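Local structure of uncharacterized protein (Bacteroides cellulosilyticus, 5JVK) at residues P313-W316 / P317-K321; Y356-R359 / T360-S364; P272-A276 / G277-F281; L424-G427 / V428-L432; A408-V411 / A412-K416. The protein is a family 39 glycoside hydrolase of a gut symbiont that probably cleaves O-glycosidic bonds in carbohydrates. One frame throughout, in Å; residues are numbered along the deposited sequence.

Interaction 1. Residues P313-W316 / P317-K321; sequences PTVW and PYLKK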
loop_
_atom_site.group_PDB
_atom_site.type_symbol
_atom_site.label_atom_id
_atom_site.label_comp_id
_atom_site.label_asym_id
_atom_site.label_seq_id
_atom_site.Cartn_x
_atom_site.Cartn_y
_atom_site.Cartn_z
ATOM N N PRO A 313 -14.550 8.381 -3.932
ATOM C CA PRO A 313 -15.987 8.178 -4.190
ATOM C C PRO A 313 -16.491 8.584 -5.589
ATOM O O PRO A 313 -17.529 8.084 -6.023
ATOM C CB PRO A 313 -16.659 9.031 -3.110
ATOM C CG PRO A 313 -15.649 9.118 -2.019
ATOM C CD PRO A 313 -14.330 9.197 -2.724
ATOM N N THR A 314 -15.775 9.476 -6.275
ATOM C CA THR A 314 -16.112 9.861 -7.646
ATOM C C THR A 314 -15.386 8.997 -8.671
ATOM O O THR A 314 -16.004 8.508 -9.617
ATOM C CB THR A 314 -15.754 11.335 -7.912
ATOM O OG1 THR A 314 -16.427 12.166 -6.961
ATOM C CG2 THR A 314 -16.156 11.757 -9.320
ATOM N N VAL A 315 -14.078 8.829 -8.486
ATOM C CA VAL A 315 -13.226 8.129 -9.456
ATOM C C VAL A 315 -13.523 6.623 -9.545
ATOM O O VAL A 315 -13.566 6.073 -10.649
ATOM C CB VAL A 315 -11.722 8.362 -9.159
ATOM C CG1 VAL A 315 -10.827 7.492 -10.043
ATOM C CG2 VAL A 315 -11.361 9.832 -9.338
ATOM N N TRP A 316 -13.723 5.964 -8.401
ATOM C CA TRP A 316 -13.908 4.504 -8.384
ATOM C C TRP A 316 -15.159 4.073 -9.183
ATOM O O TRP A 316 -15.034 3.246 -10.088
ATOM C CB TRP A 316 -13.908 3.918 -6.950
ATOM C CG TRP A 316 -12.560 3.404 -6.434
ATOM C CD1 TRP A 316 -12.322 2.181 -5.865
ATOM C CD2 TRP A 316 -11.296 4.091 -6.431
ATOM N NE1 TRP A 316 -11.001 2.064 -5.512
ATOM C CE2 TRP A 316 -10.348 3.219 -5.843
ATOM C CE3 TRP A 316 -10.872 5.355 -6.864
ATOM C CZ2 TRP A 316 -9.001 3.569 -5.680
ATOM C CZ3 TRP A 316 -9.526 5.705 -6.701
ATOM C CH2 TRP A 316 -8.610 4.811 -6.112
ATOM N N PRO A 317 -16.349 4.645 -8.881
ATOM C CA PRO A 317 -17.537 4.341 -9.701
ATOM C C PRO A 317 -17.447 4.778 -11.165
ATOM O O PRO A 317 -18.035 4.123 -12.026
ATOM C CB PRO A 317 -18.662 5.117 -9.003
ATOM C CG PRO A 317 -18.190 5.295 -7.612
ATOM C CD PRO A 317 -16.709 5.507 -7.740
ATOM N N TYR A 318 -16.736 5.872 -11.435
ATOM C CA TYR A 318 -16.575 6.381 -12.801
ATOM C C TYR A 318 -15.794 5.416 -13.699
ATOM O O TYR A 318 -16.207 5.163 -14.827
ATOM C CB TYR A 318 -15.923 7.775 -12.796
ATOM C CG TYR A 318 -15.504 8.286 -14.164
ATOM C CD1 TYR A 318 -16.450 8.733 -15.095
ATOM C CD2 TYR A 318 -14.159 8.328 -14.524
ATOM C CE1 TYR A 318 -16.060 9.202 -16.346
ATOM C CE2 TYR A 318 -13.761 8.793 -15.765
ATOM C CZ TYR A 318 -14.707 9.229 -16.675
ATOM O OH TYR A 318 -14.282 9.687 -17.907
ATOM N N LEU A 319 -14.681 4.880 -13.207
ATOM C CA LEU A 319 -13.876 3.933 -13.993
ATOM C C LEU A 319 -14.497 2.537 -14.061
ATOM O O LEU A 319 -14.226 1.785 -14.999
ATOM C CB LEU A 319 -12.448 3.852 -13.451
ATOM C CG LEU A 319 -11.669 5.168 -13.458
ATOM C CD1 LEU A 319 -10.290 4.940 -12.868
ATOM C CD2 LEU A 319 -11.563 5.772 -14.851
ATOM N N LYS A 320 -15.313 2.196 -13.066
ATOM C CA LYS A 320 -16.108 0.967 -13.085
ATOM C C LYS A 320 -17.118 1.011 -14.233
ATOM O O LYS A 320 -17.253 0.045 -14.983
ATOM C CB LYS A 320 -16.835 0.792 -11.750
ATOM C CG LYS A 320 -17.433 -0.582 -11.510
ATOM C CD LYS A 320 -18.163 -0.610 -10.174
ATOM C CE LYS A 320 -18.380 -2.026 -9.655
ATOM N NZ LYS A 320 -19.428 -2.763 -10.412
ATOM N N LYS A 321 -17.813 2.144 -14.354
ATOM C CA LYS A 321 -18.752 2.408 -15.452
ATOM C C LYS A 321 -18.084 2.264 -16.827
ATOM O O LYS A 321 -18.634 1.609 -17.711
ATOM C CB LYS A 321 -19.354 3.813 -15.291
ATOM C CG LYS A 321 -20.367 4.242 -16.348
ATOM C CD LYS A 321 -20.726 5.716 -16.188
ATOM C CE LYS A 321 -21.404 6.294 -17.424
ATOM N NZ LYS A 321 -22.813 5.830 -17.578
#
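V315 and L319 form the tight inner side of this helical turn. Their side chains lie next to each other and point the same way. With CG1 anti to the backbone N (chi1 172°), V315 brings this methyl to 3.8 Å from CD1 of L319. Beside them L319 N donates a straight bond to V315 O over 3.0 Å. This side faces the protein interior: L319 lies on Y285, I287 and V336, and W316 on V338. W316 NE1 is hydrogen-bonded to S364 OG.

The P317 ring is partly exposed but also packs closely, a knob among P313, T314, V315 and W316. Its CD is 3.2 Å from P313 O. P317 N has no hydrogen to give, so the helix is kinked there. Replacing P317 by a glycine would remove the ring and is likely to leave P313 O without this cover and the backbone freer to bend. Past the proline the i to i+4 backbone bonds continue, Y318 N to T314 O at 3.3 Å and K320 N to W316 O at 3.2 Å. The loose solvent side belongs to K320 and K321, which lead away to salt bridges with E324 and E325. This is a proline-kinked outer helix of a (beta/alpha)8 barrel, placed between strands 284-287 and 335-341.

Interaction 2. Residues Y356-R359 / T360-S364; sequences YLAR and TYLLS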
loop_
_atom_site.group_PDB
_atom_site.type_symbol
_atom_site.label_atom_id
_atom_site.label_comp_id
_atom_site.label_asym_id
_atom_site.label_seq_id
_atom_site.Cartn_x
_atom_site.Cartn_y
_atom_site.Cartn_z
ATOM N N TYR A 356 -5.252 8.733 6.136
ATOM C CA TYR A 356 -5.605 8.659 4.715
ATOM C C TYR A 356 -5.341 7.285 4.106
ATOM O O TYR A 356 -6.027 6.895 3.160
ATOM C CB TYR A 356 -4.892 9.753 3.906
ATOM C CG TYR A 356 -5.210 11.191 4.315
ATOM C CD1 TYR A 356 -6.317 11.511 5.119
ATOM C CD2 TYR A 356 -4.413 12.242 3.866
ATOM C CE1 TYR A 356 -6.592 12.824 5.475
ATOM C CE2 TYR A 356 -4.690 13.558 4.216
ATOM C CZ TYR A 356 -5.779 13.841 5.022
ATOM O OH TYR A 356 -6.062 15.141 5.376
ATOM N N LEU A 357 -4.363 6.555 4.643
ATOM C CA LEU A 357 -4.120 5.170 4.227
ATOM C C LEU A 357 -5.323 4.289 4.558
ATOM O O LEU A 357 -5.832 3.585 3.690
ATOM C CB LEU A 357 -2.859 4.608 4.890
ATOM C CG LEU A 357 -2.375 3.225 4.415
ATOM C CD1 LEU A 357 -0.858 3.140 4.492
ATOM C CD2 LEU A 357 -2.999 2.069 5.193
ATOM N N ALA A 358 -5.767 4.332 5.811
ATOM C CA ALA A 358 -6.927 3.552 6.250
ATOM C C ALA A 358 -8.174 3.934 5.466
ATOM O O ALA A 358 -8.921 3.064 5.017
ATOM C CB ALA A 358 -7.171 3.750 7.737
ATOM N N ARG A 359 -8.380 5.239 5.303
ATOM C CA ARG A 359 -9.529 5.766 4.569
ATOM C C ARG A 359 -9.530 5.387 3.088
ATOM O O ARG A 359 -10.595 5.121 2.523
ATOM C CB ARG A 359 -9.642 7.288 4.766
ATOM C CG ARG A 359 -10.309 7.622 6.086
ATOM C CD ARG A 359 -9.930 8.962 6.688
ATOM N NE ARG A 359 -10.325 10.113 5.883
ATOM C CZ ARG A 359 -10.270 11.381 6.296
ATOM N NH1 ARG A 359 -9.848 11.694 7.523
ATOM N NH2 ARG A 359 -10.651 12.355 5.478
ATOM N N THR A 360 -8.348 5.341 2.472
ATOM C CA THR A 360 -8.211 4.873 1.084
ATOM C C THR A 360 -8.741 3.450 0.907
ATOM O O THR A 360 -9.550 3.197 0.015
ATOM C CB THR A 360 -6.742 4.929 0.598
ATOM O OG1 THR A 360 -6.317 6.291 0.538
ATOM C CG2 THR A 360 -6.575 4.301 -0.788
ATOM N N TYR A 361 -8.288 2.533 1.755
ATOM C CA TYR A 361 -8.680 1.125 1.631
ATOM C C TYR A 361 -10.127 0.872 2.063
ATOM O O TYR A 361 -10.801 0.012 1.491
ATOM C CB TYR A 361 -7.696 0.217 2.376
ATOM C CG TYR A 361 -6.343 0.165 1.704
ATOM C CD1 TYR A 361 -6.200 -0.413 0.446
ATOM C CD2 TYR A 361 -5.208 0.704 2.310
ATOM C CE1 TYR A 361 -4.969 -0.462 -0.186
ATOM C CE2 TYR A 361 -3.968 0.660 1.684
ATOM C CZ TYR A 361 -3.855 0.073 0.434
ATOM O OH TYR A 361 -2.639 0.017 -0.205
ATOM N N LEU A 362 -10.603 1.633 3.047
ATOM C CA LEU A 362 -12.007 1.574 3.456
ATOM C C LEU A 362 -12.935 2.117 2.369
ATOM O O LEU A 362 -13.946 1.487 2.053
ATOM C CB LEU A 362 -12.226 2.319 4.776
ATOM C CG LEU A 362 -11.595 1.641 5.999
ATOM C CD1 LEU A 362 -11.458 2.619 7.158
ATOM C CD2 LEU A 362 -12.387 0.415 6.426
ATOM N N LEU A 363 -12.589 3.266 1.791
ATOM C CA LEU A 363 -13.359 3.820 0.667
ATOM C C LEU A 363 -13.216 2.988 -0.620
ATOM O O LEU A 363 -14.173 2.871 -1.388
ATOM C CB LEU A 363 -12.979 5.280 0.402
ATOM C CG LEU A 363 -13.395 6.289 1.477
ATOM C CD1 LEU A 363 -12.704 7.626 1.251
ATOM C CD2 LEU A 363 -14.905 6.479 1.520
ATOM N N SER A 364 -12.035 2.417 -0.854
ATOM C CA SER A 364 -11.815 1.547 -2.019
ATOM C C SER A 364 -12.721 0.309 -1.984
ATOM O O SER A 364 -13.365 -0.016 -2.981
ATOM C CB SER A 364 -10.347 1.129 -2.119
ATOM O OG SER A 364 -10.147 0.179 -3.150
#
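Y356 O takes two bonds from T360, one turn further along helix 350-366. This helix is the crossover of a beta-alpha-beta unit in the barrel and links strand 335-341 to strand 373-375. T360 N lies 2.9 Å from Y356 O and T360 OG1 lies 2.7 Å from it. They approach from opposite faces of the carbonyl plane. The T360 torsion (chi1 -66°) holds OG1 beside the backbone N, where it can reach Y356 O along with that N. The hydroxyl of this buried threonine is thereby satisfied. The Y356 ring also meets W343 edge to face.

L357 comes next. Its CD2 touches the edge of the Y361 ring, in the ring plane, 3.9 Å from Y361 CD2. The two side chains run at a slant to each other. The far end of Y361 is fixed by a hydrogen bond between Y361 OH and V373 O.

A358 is small, and its CB is 4.5 Å from L362 CD1. L362 CG comes within 3.2 Å of A358 O, and the side chain packs on V411 and L415 of helix 403-415.

R359 bends at chi3 (64°), and its guanidinium has Y356 CE1 3.8 Å above one face, toward the rim. NH2 makes a salt bridge with D297, and NH1 bonds to I491 O. At the other end of the residue, R359 O receives L363 N at 2.8 Å, while L363 CB and CG both crowd the same oxygen.

Interaction 3. Residues P272-A276 / G277-F281; sequences PVLDA and GGVDF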
loop_
_atom_site.group_PDB
_atom_site.type_symbol
_atom_site.label_atom_id
_atom_site.label_comp_id
_atom_site.label_asym_id
_atom_site.label_seq_id
_atom_site.Cartn_x
_atom_site.Cartn_y
_atom_site.Cartn_z
ATOM N N PRO A 272 -8.856 7.496 -24.989
ATOM C CA PRO A 272 -8.269 7.551 -26.341
ATOM C C PRO A 272 -7.981 6.180 -26.964
ATOM O O PRO A 272 -8.151 6.009 -28.173
ATOM C CB PRO A 272 -6.953 8.310 -26.130
ATOM C CG PRO A 272 -7.159 9.119 -24.904
ATOM C CD PRO A 272 -8.154 8.392 -24.047
ATOM N N VAL A 273 -7.546 5.228 -26.138
ATOM C CA VAL A 273 -7.221 3.871 -26.588
ATOM C C VAL A 273 -8.486 3.112 -27.001
ATOM O O VAL A 273 -8.471 2.393 -28.001
ATOM C CB VAL A 273 -6.439 3.083 -25.502
ATOM C CG1 VAL A 273 -6.250 1.618 -25.894
ATOM C CG2 VAL A 273 -5.081 3.729 -25.240
ATOM N N LEU A 274 -9.566 3.271 -26.237
ATOM C CA LEU A 274 -10.850 2.639 -26.564
ATOM C C LEU A 274 -11.482 3.239 -27.821
ATOM O O LEU A 274 -11.985 2.502 -28.675
ATOM C CB LEU A 274 -11.831 2.742 -25.389
ATOM C CG LEU A 274 -11.446 2.007 -24.097
ATOM C CD1 LEU A 274 -12.353 2.440 -22.956
ATOM C CD2 LEU A 274 -11.487 0.495 -24.268
ATOM N N ASP A 275 -11.447 4.569 -27.931
ATOM C CA ASP A 275 -11.972 5.278 -29.110
ATOM C C ASP A 275 -11.211 4.954 -30.404
ATOM O O ASP A 275 -11.775 5.083 -31.491
ATOM C CB ASP A 275 -11.990 6.802 -28.878
ATOM C CG ASP A 275 -13.033 7.240 -27.841
ATOM O OD1 ASP A 275 -13.862 6.413 -27.395
ATOM O OD2 ASP A 275 -13.021 8.434 -27.472
ATOM N N ALA A 276 -9.949 4.531 -30.281
ATOM C CA ALA A 276 -9.154 4.030 -31.414
ATOM C C ALA A 276 -9.239 2.499 -31.616
ATOM O O ALA A 276 -8.365 1.918 -32.261
ATOM C CB ALA A 276 -7.700 4.455 -31.244
ATOM N N GLY A 277 -10.277 1.854 -31.076
ATOM C CA GLY A 277 -10.485 0.410 -31.239
ATOM C C GLY A 277 -9.427 -0.496 -30.620
ATOM O O GLY A 277 -9.216 -1.613 -31.098
ATOM N N GLY A 278 -8.779 -0.030 -29.550
ATOM C CA GLY A 278 -7.671 -0.759 -28.914
ATOM C C GLY A 278 -8.020 -1.621 -27.706
ATOM O O GLY A 278 -7.121 -2.176 -27.076
ATOM N N VAL A 279 -9.312 -1.744 -27.390
ATOM C CA VAL A 279 -9.781 -2.456 -26.186
ATOM C C VAL A 279 -9.244 -3.890 -26.018
ATOM O O VAL A 279 -8.946 -4.306 -24.892
ATOM C CB VAL A 279 -11.336 -2.460 -26.098
ATOM C CG1 VAL A 279 -11.971 -3.313 -27.193
ATOM C CG2 VAL A 279 -11.807 -2.914 -24.721
ATOM N N ASP A 280 -9.110 -4.625 -27.125
ATOM C CA ASP A 280 -8.694 -6.042 -27.092
ATOM C C ASP A 280 -7.225 -6.280 -26.751
ATOM O O ASP A 280 -6.863 -7.393 -26.365
ATOM C CB ASP A 280 -8.990 -6.735 -28.429
ATOM C CG ASP A 280 -10.468 -6.909 -28.686
ATOM O OD1 ASP A 280 -11.189 -7.378 -27.779
ATOM O OD2 ASP A 280 -10.912 -6.588 -29.806
ATOM N N PHE A 281 -6.385 -5.255 -26.887
ATOM C CA PHE A 281 -4.936 -5.411 -26.697
ATOM C C PHE A 281 -4.460 -5.252 -25.244
ATOM O O PHE A 281 -3.258 -5.104 -24.995
ATOM C CB PHE A 281 -4.191 -4.472 -27.656
ATOM C CG PHE A 281 -4.511 -4.736 -29.102
ATOM C CD1 PHE A 281 -3.867 -5.763 -29.794
ATOM C CD2 PHE A 281 -5.486 -3.997 -29.763
ATOM C CE1 PHE A 281 -4.173 -6.028 -31.123
ATOM C CE2 PHE A 281 -5.798 -4.259 -31.092
ATOM C CZ PHE A 281 -5.140 -5.274 -31.774
#
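L274 and V279 join the last helical turn to the chain that follows it. L274 CD2 is 3.5 Å from V279 CG2, and the two side chains meet at a slant. With chi1 at 68°, V279 puts CG1 between its backbone N and carbonyl carbon, which leaves CG2 anti to the N and turned to L274. V273 CG1 makes a looser approach, 4.1 Å from G278 CA.

The backbone sets these side chains in place. G278 N donates to V273 O at 2.9 Å. G277 N donates to L274 O at 3.0 Å, from well above the carbonyl plane. These two bonds form a Schellman motif that ends helix 270-275, with G277 as its C' residue. The phi of G277 is positive, 64°, which favours glycine. G278 also suits its place, since a CB there would clash with V273 O. Just before the turn, A276 N still keeps a helical bond to P272 O.

Further out, F281 N bonds to G278 O at 3.2 Å. G278 CA lies at the edge of the F281 ring, in its plane. F281 also touches K238 of helix 229-247, the helix on which P272 and A276 rest. D280 OD2 is hydrogen-bonded to S329 OG, and D280 O takes a bond from R328 NH2. From here the chain enters barrel strand 284-287.

Interaction 4. Residues L424-G427 / V428-L432; sequences LLDG and VNKVL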
loop_
_atom_site.group_PDB
_atom_site.type_symbol
_atom_site.label_atom_id
_atom_site.label_comp_id
_atom_site.label_asym_id
_atom_site.label_seq_id
_atom_site.Cartn_x
_atom_site.Cartn_y
_atom_site.Cartn_z
ATOM N N LEU A 424 -24.474 4.173 6.626
ATOM C CA LEU A 424 -25.292 4.716 7.721
ATOM C C LEU A 424 -25.275 6.247 7.721
ATOM O O LEU A 424 -26.301 6.877 7.970
ATOM C CB LEU A 424 -24.838 4.191 9.088
ATOM C CG LEU A 424 -25.298 2.780 9.485
ATOM C CD1 LEU A 424 -24.634 1.711 8.630
ATOM C CD2 LEU A 424 -25.021 2.511 10.958
ATOM N N LEU A 425 -24.104 6.830 7.460
ATOM C CA LEU A 425 -23.927 8.283 7.402
ATOM C C LEU A 425 -22.858 8.629 6.370
ATOM O O LEU A 425 -21.880 7.898 6.220
ATOM C CB LEU A 425 -23.522 8.823 8.777
ATOM C CG LEU A 425 -23.329 10.335 8.946
ATOM C CD1 LEU A 425 -24.630 11.100 8.740
ATOM C CD2 LEU A 425 -22.747 10.627 10.322
ATOM N N ASP A 426 -23.047 9.749 5.678
ATOM C CA ASP A 426 -22.163 10.172 4.596
ATOM C C ASP A 426 -21.896 11.670 4.727
ATOM O O ASP A 426 -22.508 12.339 5.562
ATOM C CB ASP A 426 -22.824 9.850 3.246
ATOM C CG ASP A 426 -21.822 9.600 2.125
ATOM O OD1 ASP A 426 -20.647 10.020 2.228
ATOM O OD2 ASP A 426 -22.223 8.972 1.122
ATOM N N GLY A 427 -20.966 12.183 3.927
ATOM C CA GLY A 427 -20.651 13.609 3.895
ATOM C C GLY A 427 -19.432 13.930 4.740
ATOM O O GLY A 427 -18.412 13.243 4.649
ATOM N N VAL A 428 -19.547 14.971 5.563
ATOM C CA VAL A 428 -18.464 15.420 6.443
ATOM C C VAL A 428 -18.028 14.287 7.376
ATOM O O VAL A 428 -16.829 14.061 7.557
ATOM C CB VAL A 428 -18.881 16.678 7.248
ATOM C CG1 VAL A 428 -17.900 16.993 8.373
ATOM C CG2 VAL A 428 -18.991 17.877 6.317
ATOM N N ASN A 429 -19.007 13.595 7.956
ATOM C CA ASN A 429 -18.777 12.398 8.769
ATOM C C ASN A 429 -19.208 11.160 7.987
ATOM O O ASN A 429 -20.130 11.226 7.175
ATOM C CB ASN A 429 -19.563 12.491 10.079
ATOM C CG ASN A 429 -19.220 13.736 10.881
ATOM O OD1 ASN A 429 -18.052 14.094 11.015
ATOM N ND2 ASN A 429 -20.236 14.402 11.411
ATOM N N LYS A 430 -18.532 10.039 8.235
ATOM C CA LYS A 430 -18.814 8.769 7.565
ATOM C C LYS A 430 -19.073 7.700 8.602
ATOM O O LYS A 430 -18.318 7.589 9.560
ATOM C CB LYS A 430 -17.619 8.322 6.712
ATOM C CG LYS A 430 -17.748 8.549 5.216
ATOM C CD LYS A 430 -17.378 9.961 4.815
ATOM C CE LYS A 430 -17.101 10.044 3.326
ATOM N NZ LYS A 430 -16.756 11.435 2.934
ATOM N N VAL A 431 -20.137 6.923 8.406
ATOM C CA VAL A 431 -20.362 5.679 9.145
ATOM C C VAL A 431 -20.756 4.616 8.119
ATOM O O VAL A 431 -21.804 4.727 7.484
ATOM C CB VAL A 431 -21.450 5.815 10.234
ATOM C CG1 VAL A 431 -21.584 4.513 11.021
ATOM C CG2 VAL A 431 -21.120 6.963 11.182
ATOM N N LEU A 432 -19.904 3.606 7.958
ATOM C CA LEU A 432 -20.034 2.616 6.889
ATOM C C LEU A 432 -20.051 1.217 7.483
ATOM O O LEU A 432 -19.324 0.948 8.434
ATOM C CB LEU A 432 -18.853 2.733 5.922
ATOM C CG LEU A 432 -18.452 4.122 5.424
ATOM C CD1 LEU A 432 -17.134 4.045 4.671
ATOM C CD2 LEU A 432 -19.546 4.710 4.548
#
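V431 faces two residues at once, L424 and L425. Its chi1 of -177° spreads the methyls between them. CG1 is 3.8 Å from L424 CB, and CG2 is 3.9 Å from L425 CB. The backbone matches: V431 O accepts L425 N in the carbonyl plane, on a lone pair, and a weak bond from L424 N. This is a classic beta bulge beside the turn of the hairpin. V431 N returns a bond to L425 O at 3.0 Å.

L425 extends with CG anti to the backbone N and turns at chi2 (65°). This carries CD2 alongside N429, 3.7 Å from N429 CB.

K430 bends at chi2 (83°) and then runs straight, back over the turn. NZ donates to G427 O in the carbonyl plane, at 3.0 Å. On the way CE passes D426 OD1 at 3.7 Å. NZ makes a salt bridge with D297. D426 OD1 accepts G427 N at 2.8 Å, on the anti side of the carboxylate, and OD2 makes a salt bridge with R366. The backbone angles of G427 call for glycine.

L425, N429 and V431 lie on I455 of strand 453-458. K430 and L432 pack on W446. V428, K430 and L432 bond through the backbone to T448, W446 and T444, so strand 429-436 lies between strands 419-425 and 439-447. R366 comes from the end of helix 350-366.

Interaction 5. Residues A408-V411 / A412-K416; sequences AAVV and ASLLK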
loop_
_atom_site.group_PDB
_atom_site.type_symbol
_atom_site.label_atom_id
_atom_site.label_comp_id
_atom_site.label_asym_id
_atom_site.label_seq_id
_atom_site.Cartn_x
_atom_site.Cartn_y
_atom_site.Cartn_z
ATOM N N ALA A 408 -2.161 0.645 8.605
ATOM C CA ALA A 408 -2.268 -0.389 7.568
ATOM C C ALA A 408 -2.558 -1.778 8.148
ATOM O O ALA A 408 -3.431 -2.493 7.653
ATOM C CB ALA A 408 -0.998 -0.430 6.728
ATOM N N ALA A 409 -1.819 -2.154 9.187
ATOM C CA ALA A 409 -2.012 -3.447 9.850
ATOM C C ALA A 409 -3.403 -3.563 10.470
ATOM O O ALA A 409 -4.064 -4.600 10.337
ATOM C CB ALA A 409 -0.942 -3.667 10.909
ATOM N N VAL A 410 -3.846 -2.493 11.127
ATOM C CA VAL A 410 -5.143 -2.487 11.802
ATOM C C VAL A 410 -6.288 -2.512 10.780
ATOM O O VAL A 410 -7.207 -3.326 10.915
ATOM C CB VAL A 410 -5.280 -1.291 12.776
ATOM C CG1 VAL A 410 -6.689 -1.206 13.355
ATOM C CG2 VAL A 410 -4.256 -1.401 13.901
ATOM N N VAL A 411 -6.227 -1.652 9.761
ATOM C CA VAL A 411 -7.285 -1.607 8.739
ATOM C C VAL A 411 -7.364 -2.911 7.926
ATOM O O VAL A 411 -8.452 -3.325 7.529
ATOM C CB VAL A 411 -7.178 -0.358 7.817
ATOM C CG1 VAL A 411 -6.055 -0.493 6.795
ATOM C CG2 VAL A 411 -8.507 -0.089 7.123
ATOM N N ALA A 412 -6.215 -3.548 7.695
ATOM C CA ALA A 412 -6.162 -4.871 7.072
ATOM C C ALA A 412 -6.846 -5.940 7.926
ATOM O O ALA A 412 -7.595 -6.764 7.398
ATOM C CB ALA A 412 -4.720 -5.274 6.805
ATOM N N SER A 413 -6.584 -5.918 9.236
ATOM C CA SER A 413 -7.154 -6.902 10.172
ATOM C C SER A 413 -8.681 -6.827 10.307
ATOM O O SER A 413 -9.326 -7.832 10.606
ATOM C CB SER A 413 -6.519 -6.764 11.561
ATOM O OG SER A 413 -7.026 -5.635 12.249
ATOM N N LEU A 414 -9.240 -5.637 10.097
ATOM C CA LEU A 414 -10.688 -5.421 10.172
ATOM C C LEU A 414 -11.394 -5.656 8.841
ATOM O O LEU A 414 -12.413 -6.338 8.810
ATOM C CB LEU A 414 -10.984 -4.013 10.693
ATOM C CG LEU A 414 -10.841 -3.923 12.222
ATOM C CD1 LEU A 414 -10.055 -2.700 12.674
ATOM C CD2 LEU A 414 -12.214 -3.978 12.874
ATOM N N LEU A 415 -10.860 -5.083 7.760
ATOM C CA LEU A 415 -11.431 -5.239 6.406
ATOM C C LEU A 415 -11.514 -6.692 5.957
ATOM O O LEU A 415 -12.555 -7.137 5.479
ATOM C CB LEU A 415 -10.615 -4.467 5.354
ATOM C CG LEU A 415 -10.958 -2.997 5.102
ATOM C CD1 LEU A 415 -9.867 -2.333 4.273
ATOM C CD2 LEU A 415 -12.309 -2.864 4.411
ATOM N N LYS A 416 -10.401 -7.409 6.106
ATOM C CA LYS A 416 -10.258 -8.773 5.600
ATOM C C LYS A 416 -10.721 -8.828 4.130
ATOM O O LYS A 416 -10.215 -8.064 3.309
ATOM C CB LYS A 416 -11.005 -9.768 6.503
ATOM C CG LYS A 416 -10.583 -9.791 7.963
ATOM C CD LYS A 416 -11.324 -10.906 8.691
ATOM C CE LYS A 416 -10.908 -11.043 10.144
ATOM N NZ LYS A 416 -11.572 -10.030 11.007
#
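V410 and L414 lie side by side and point the same way, with V410 CG1 3.7 Å from L414 CD1. V411 and L415 repeat this one residue on, V411 CG2 being 3.9 Å from L415 CD1. The two valines differ in rotation. V410 holds CG1 anti to its N. V411 has a chi1 of 76°, which wedges CG1 between the backbone N and the carbonyl carbon and sends CG2 out to L415. The two pairs look in different directions. V410 and L414 meet Y495 of strand 494-498, and L414 also meets V497. L415 packs on Y361 and L362, and V411 reaches both L362 and Y495.

The pairs belong to helix 403-415, which follows the last barrel strand, 373-375, and lies between barrel helix 350-366 and the C-terminal antiparallel sheet. Its turns are held by regular bonds such as L415 N to V411 O at 3.0 Å.

The S413 hydroxyl turns back to its own helix backbone. OG stands between the backbone N and the carbonyl carbon (chi1 76°) and donates to V410 O at 2.7 Å. L414 N shares that oxygen at 3.2 Å. Putting an alanine in place of S413 removes the hydroxyl and would probably cost V410 O that partner, leaving the bond from L414 N.

K416 ends the helix with a positive phi. K416 N still bonds to A412 O. Its side chain reaches back alongside the helix, and NZ donates to S413 O at 3.2 Å, nearly along the C=O axis. K416 O takes a bond from R365.

Overall arrangement
Interactions 2 and 5 are the buried ones. Their helices, 350-366 and 403-415, pack directly on each other, with centres about 10 Å apart. Interaction 1 is partly buried on another barrel helix and touches interaction 2. It is a proline-kinked helix with one apolar face and lysines on the other side. Interactions 3 and 4 lie further from the centre of the chain and are about 38 Å apart between centres. The chemistry changes with place. Aliphatic pairs and hydroxyls bonded to helix carbonyls mark 2 and 5. Interactions 3 and 4 are turns that need glycines. Salt bridges occur at 1, 2 and 4, and D297 links the last two by pairing with both R359 and K430.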